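Carboxyvinyl-carboxyphosphonate phosphorylmutase (Bacillus anthracis, PDB 4IQD) is a member of the phosphoenolpyruvate phosphomutase family within the TIM-barrel clan, forms a two-chain assembly and binds pyruvic acid. Local coordinates at residues L31-H37 with F50-L55; L17-F21 with T88-V92. All blocks are in the same frame, centred on the assembly; numbering follows the deposited sequence.

In the fold
From the N terminus the chain enters helix 14-26, which lies across the end of the barrel at which the strands begin, and runs on into strand 31-34. Contact 1 closes a short loop: helix 39-48 leads from 31-37 to 50-55, and the two segments come side by side as neighbouring barrel strands. The chain continues through helices 57-63 and 74-88 to the turn before strand 92-95, where contact 2 brings 88-92 against helix 14-26 and closes a far longer loop. Contact 1 is nested inside that loop. The two contacts meet directly, since Leu-53 N and Pro-91 O are 2.9 Å apart, a probable backbone hydrogen bond between strand 53-55 and the residue leading into strand 92-95.

Contact 1. Residues L31-H37 with F50-L55; sequences LQIPGAH and FLALYL
Pro-34 lays its CG over one face of the Phe-50 ring, 3.6 Å from the centroid and offset toward the rim, in a CH-pi contact; a proline suits the place because its slightly polarised C-H groups suit a pi face. With CG anti to its carbonyl carbon (chi1 -62°), Phe-50 holds its phenyl group alongside this proline. Gln-32 reaches the same ring at its edge, OE1 3.8 Å from CE1 of Phe-50, while its NE2 is bonded to Tyr-242 OH.

Away from the Phe-50 ring, the small CB of Ala-52 takes CG1 of Ile-33 at 4.0 Å and CD2 of Leu-31. CG2 of Ile-33 presses on the backbone of Leu-53 and on CB of Tyr-54.

Backbone bonds follow: Tyr-54 N donates to Pro-34 O at 2.7 Å, a bent bond (139°), and Ala-36 N to Tyr-54 O at 2.8 Å. They bridge Gly-35 with Tyr-54 and join the first two strands of the TIM barrel. At the other end the chains splay, and a water links Gln-32 O to Leu-51 N. Ala-52 O is buried without a hydrogen-bonding partner: CD of Pro-34 lies 3.1 Å from it, and a proline has no N-H to offer.

Farther out, Tyr-54 belongs to a pyruvic acid pocket, its OH bonded to Gln-122 OE1. Lys-262 of the second subunit makes a cation-pi contact with Phe-50, and Phe-258 of that subunit packs on Pro-34.

Contact 2. Residues L17-F21 with T88-V92; sequences LANRF and TDLPV
Arg-20 lays the aliphatic part of its side chain across the ring of Pro-91, CD coming within 3.6 Å of CG of Pro-91, with the two side chains at about a right angle. Its chain leaves the helix with CG anti to the backbone N (chi1 -175°) and then bends at the third torsion, which swings the guanidinium past the proline toward Asp-89. There NH1 donates to Asp-89 O at 2.9 Å. The donor lies in the carbonyl plane, but the angle of 130° at the hydrogen makes the bond bent, and the oxygen lies 32° out of the guanidinium plane.

The carboxylate of Asp-89 adds only a long salt bridge, OD2 to NH2 of Arg-20 at 3.6 Å, with the two flat groups nearly perpendicular. Its OD1 accepts from Ser-12 N, which ties the N-terminal segment to the same turn. An arginine suits this partly exposed edge of the contact: its methylenes pack on proline while its charged end bonds the backbone carbonyl and lies near, but only loosely against, the acid.

Leu-17, one helical turn earlier, puts CD2 over the centre of the guanidinium on one face and also meets Pro-91, CD2 to CD at 4.0 Å. Beside Ala-119, which both residues touch, CB of Pro-91 lies at the edge of the Phe-21 ring, 3.7 Å from CD1, and Tyr-161 meets that ring edge-to-face.

Asp-89 leaves helix 74-88 with positive phi, and Thr-88 OG1 may accept from Leu-90 N, an ST turn that remains tentative because Thr-88 has two conformers. This is the helix-to-strand turn of a beta-alpha-beta unit in a TIM barrel, here packed against helix 14-26, which precedes the first barrel strand.

Contact 1. Residues L31-H37 with F50-L55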
loop_
_atom_site.group_PDB
_atom_site.type_symbol
_atom_site.label_atom_id
_atom_site.label_comp_id
_atom_site.label_asym_id
_atom_site.label_seq_id
_atom_site.Cartn_x
_atom_site.Cartn_y
_atom_site.Cartn_z
ATOM N N LEU A 31 25.664 0.233 4.672
ATOM C CA LEU A 31 24.294 0.592 5.006
ATOM C C LEU A 31 23.307 -0.201 4.161
ATOM O O LEU A 31 23.324 -0.118 2.937
ATOM C CB LEU A 31 24.072 2.088 4.787
ATOM C CG LEU A 31 22.640 2.581 4.987
ATOM C CD1 LEU A 31 22.224 2.459 6.446
ATOM C CD2 LEU A 31 22.491 4.011 4.496
ATOM N N GLN A 32 22.455 -0.979 4.817
ATOM C CA GLN A 32 21.399 -1.679 4.105
ATOM C C GLN A 32 20.152 -0.804 4.056
ATOM O O GLN A 32 19.681 -0.316 5.083
ATOM C CB GLN A 32 21.087 -3.020 4.764
ATOM C CG GLN A 32 22.213 -4.034 4.696
ATOM C CD GLN A 32 21.810 -5.380 5.264
ATOM O OE1 GLN A 32 21.544 -5.507 6.458
ATOM N NE2 GLN A 32 21.751 -6.391 4.406
ATOM N N ILE A 33 19.630 -0.601 2.853
ATOM C CA ILE A 33 18.479 0.266 2.650
ATOM C C ILE A 33 17.345 -0.495 1.974
ATOM O O ILE A 33 17.340 -0.666 0.758
ATOM C CB ILE A 33 18.842 1.484 1.786
ATOM C CG1 ILE A 33 20.064 2.205 2.355
ATOM C CG2 ILE A 33 17.666 2.434 1.690
ATOM C CD1 ILE A 33 20.425 3.454 1.596
ATOM N N PRO A 34 16.377 -0.961 2.768
ATOM C CA PRO A 34 15.242 -1.732 2.262
ATOM C C PRO A 34 14.231 -0.863 1.541
ATOM O O PRO A 34 13.980 0.264 1.956
ATOM C CB PRO A 34 14.592 -2.283 3.535
ATOM C CG PRO A 34 15.541 -2.014 4.632
ATOM C CD PRO A 34 16.347 -0.840 4.232
ATOM N N GLY A 35 13.649 -1.390 0.473
ATOM C CA GLY A 35 12.528 -0.735 -0.162
ATOM C C GLY A 35 11.272 -0.906 0.674
ATOM O O GLY A 35 10.977 -1.999 1.152
ATOM N N ALA A 36 10.540 0.185 0.870
ATOM C CA ALA A 36 9.247 0.127 1.536
ATOM C C ALA A 36 8.216 0.817 0.662
ATOM O O ALA A 36 8.224 2.039 0.542
ATOM C CB ALA A 36 9.317 0.790 2.900
ATOM N N HIS A 37 7.338 0.037 0.043
ATOM C CA HIS A 37 6.352 0.596 -0.875
ATOM C C HIS A 37 5.192 1.272 -0.156
ATOM O O HIS A 37 4.431 2.017 -0.770
ATOM C CB HIS A 37 5.828 -0.473 -1.833
ATOM C CG HIS A 37 5.110 -1.599 -1.152
ATOM N ND1 HIS A 37 5.770 -2.659 -0.582
ATOM C CD2 HIS A 37 3.791 -1.826 -0.964
ATOM C CE1 HIS A 37 4.890 -3.499 -0.060
ATOM N NE2 HIS A 37 3.675 -3.009 -0.285
ATOM N N PHE A 50 16.491 -1.597 10.460
ATOM C CA PHE A 50 17.103 -0.875 9.358
ATOM C C PHE A 50 17.043 0.625 9.617
ATOM O O PHE A 50 16.097 1.115 10.228
ATOM C CB PHE A 50 16.441 -1.255 8.040
ATOM C CG PHE A 50 16.593 -2.709 7.696
ATOM C CD1 PHE A 50 17.766 -3.182 7.132
ATOM C CD2 PHE A 50 15.567 -3.603 7.940
ATOM C CE1 PHE A 50 17.909 -4.521 6.816
ATOM C CE2 PHE A 50 15.706 -4.939 7.625
ATOM C CZ PHE A 50 16.874 -5.397 7.064
ATOM N N LEU A 51 18.063 1.343 9.156
ATOM C CA LEU A 51 18.268 2.736 9.547
ATOM C C LEU A 51 18.002 3.725 8.421
ATOM O O LEU A 51 18.201 4.931 8.572
ATOM C CB LEU A 51 19.695 2.920 10.056
ATOM C CG LEU A 51 20.117 1.965 11.173
ATOM C CD1 LEU A 51 21.553 2.238 11.582
ATOM C CD2 LEU A 51 19.177 2.077 12.364
ATOM N N ALA A 52 17.560 3.203 7.287
ATOM C CA ALA A 52 17.238 4.025 6.138
ATOM C C ALA A 52 16.280 3.223 5.283
ATOM O O ALA A 52 16.259 2.000 5.359
ATOM C CB ALA A 52 18.498 4.375 5.364
ATOM N N LEU A 53 15.474 3.910 4.484
ATOM C CA LEU A 53 14.463 3.237 3.680
ATOM C C LEU A 53 14.541 3.694 2.241
ATOM O O LEU A 53 15.069 4.762 1.953
ATOM C CB LEU A 53 13.064 3.517 4.226
ATOM C CG LEU A 53 12.728 2.968 5.608
ATOM C CD1 LEU A 53 11.325 3.384 5.982
ATOM C CD2 LEU A 53 12.867 1.458 5.638
ATOM N N TYR A 54 14.005 2.878 1.342
ATOM C CA TYR A 54 14.046 3.176 -0.079
ATOM C C TYR A 54 12.649 3.148 -0.676
ATOM O O TYR A 54 11.870 2.236 -0.419
ATOM C CB TYR A 54 14.940 2.161 -0.794
ATOM C CG TYR A 54 15.186 2.441 -2.259
ATOM C CD1 TYR A 54 15.986 3.504 -2.661
ATOM C CD2 TYR A 54 14.646 1.624 -3.243
ATOM C CE1 TYR A 54 16.227 3.755 -4.001
ATOM C CE2 TYR A 54 14.885 1.867 -4.585
ATOM C CZ TYR A 54 15.672 2.935 -4.960
ATOM O OH TYR A 54 15.909 3.180 -6.296
ATOM N N LEU A 55 12.331 4.164 -1.466
ATOM C CA LEU A 55 11.092 4.162 -2.220
ATOM C C LEU A 55 11.405 4.008 -3.701
ATOM O O LEU A 55 11.899 4.937 -4.337
ATOM C CB LEU A 55 10.308 5.445 -1.975
ATOM C CG LEU A 55 8.930 5.492 -2.630
ATOM C CD1 LEU A 55 8.054 4.363 -2.110
ATOM C CD2 LEU A 55 8.272 6.841 -2.397
HETATM O O HOH W 1 20.039 -0.087 7.813
#

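Contact 2. Residues L17-F21 with T88-V92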
loop_
_atom_site.group_PDB
_atom_site.type_symbol
_atom_site.label_atom_id
_atom_site.label_comp_id
_atom_site.label_asym_id
_atom_site.label_seq_id
_atom_site.Cartn_x
_atom_site.Cartn_y
_atom_site.Cartn_z
ATOM N N LEU A 17 17.544 14.791 8.747
ATOM C CA LEU A 17 17.394 13.495 8.098
ATOM C C LEU A 17 18.421 13.265 6.994
ATOM O O LEU A 17 18.973 12.171 6.868
ATOM C CB LEU A 17 15.966 13.309 7.575
ATOM C CG LEU A 17 14.968 12.874 8.652
ATOM C CD1 LEU A 17 13.586 12.673 8.064
ATOM C CD2 LEU A 17 15.446 11.606 9.339
ATOM N N ALA A 18 18.686 14.298 6.203
ATOM C CA ALA A 18 19.679 14.200 5.141
ATOM C C ALA A 18 21.067 13.976 5.723
ATOM O O ALA A 18 21.829 13.145 5.234
ATOM C CB ALA A 18 19.662 15.446 4.288
ATOM N N ASN A 19 21.392 14.722 6.771
ATOM C CA ASN A 19 22.696 14.605 7.404
ATOM C C ASN A 19 22.864 13.258 8.086
ATOM O O ASN A 19 23.950 12.685 8.077
ATOM C CB ASN A 19 22.915 15.740 8.402
ATOM C CG ASN A 19 22.902 17.102 7.741
ATOM O OD1 ASN A 19 23.360 17.261 6.612
ATOM N ND2 ASN A 19 22.368 18.093 8.442
ATOM N N ARG A 20 21.782 12.756 8.673
ATOM C CA ARG A 20 21.802 11.447 9.312
ATOM C C ARG A 20 22.073 10.396 8.253
ATOM O O ARG A 20 22.862 9.480 8.462
ATOM C CB ARG A 20 20.471 11.152 10.003
ATOM C CG ARG A 20 20.466 9.848 10.791
ATOM C CD ARG A 20 19.054 9.372 11.123
ATOM N NE ARG A 20 18.336 10.260 12.037
ATOM C CZ ARG A 20 17.094 10.049 12.466
ATOM N NH1 ARG A 20 16.423 8.977 12.066
ATOM N NH2 ARG A 20 16.521 10.910 13.295
ATOM N N PHE A 21 21.412 10.548 7.111
ATOM C CA PHE A 21 21.603 9.667 5.968
ATOM C C PHE A 21 23.053 9.685 5.508
ATOM O O PHE A 21 23.661 8.634 5.295
ATOM C CB PHE A 21 20.689 10.094 4.819
ATOM C CG PHE A 21 20.732 9.175 3.637
ATOM C CD1 PHE A 21 19.928 8.051 3.590
ATOM C CD2 PHE A 21 21.572 9.436 2.566
ATOM C CE1 PHE A 21 19.961 7.202 2.503
ATOM C CE2 PHE A 21 21.611 8.591 1.476
ATOM C CZ PHE A 21 20.806 7.473 1.443
ATOM N N THR A 88 7.980 6.629 10.357
ATOM C CA THR A 88 9.186 6.018 10.900
ATOM C C THR A 88 10.197 7.014 11.449
ATOM O O THR A 88 10.942 6.694 12.379
ATOM C CB THR A 88 9.894 5.181 9.828
ATOM O OG1 THR A 88 10.288 6.034 8.746
ATOM C CG2 THR A 88 8.964 4.104 9.299
ATOM N N ASP A 89 10.225 8.207 10.864
ATOM C CA ASP A 89 11.256 9.214 11.155
ATOM C C ASP A 89 12.644 8.710 10.742
ATOM O O ASP A 89 13.649 8.999 11.394
ATOM C CB ASP A 89 11.235 9.650 12.629
ATOM C CG ASP A 89 12.007 10.930 12.874
ATOM O OD1 ASP A 89 11.695 11.947 12.219
ATOM O OD2 ASP A 89 12.930 10.915 13.716
ATOM N N LEU A 90 12.682 7.945 9.655
ATOM C CA LEU A 90 13.937 7.450 9.094
ATOM C C LEU A 90 14.290 8.172 7.803
ATOM O O LEU A 90 13.399 8.616 7.080
ATOM C CB LEU A 90 13.845 5.953 8.805
ATOM C CG LEU A 90 13.985 5.001 9.987
ATOM C CD1 LEU A 90 13.934 3.571 9.490
ATOM C CD2 LEU A 90 15.278 5.274 10.726
ATOM N N PRO A 91 15.595 8.284 7.508
ATOM C CA PRO A 91 16.034 8.839 6.227
ATOM C C PRO A 91 15.530 7.964 5.093
ATOM O O PRO A 91 15.699 6.747 5.135
ATOM C CB PRO A 91 17.560 8.749 6.308
ATOM C CG PRO A 91 17.867 8.655 7.761
ATOM C CD PRO A 91 16.733 7.896 8.357
ATOM N N VAL A 92 14.908 8.577 4.097
ATOM C CA VAL A 92 14.376 7.828 2.974
ATOM C C VAL A 92 14.960 8.330 1.663
ATOM O O VAL A 92 14.893 9.519 1.360
ATOM C CB VAL A 92 12.841 7.916 2.922
ATOM C CG1 VAL A 92 12.314 7.279 1.650
ATOM C CG2 VAL A 92 12.237 7.249 4.147
#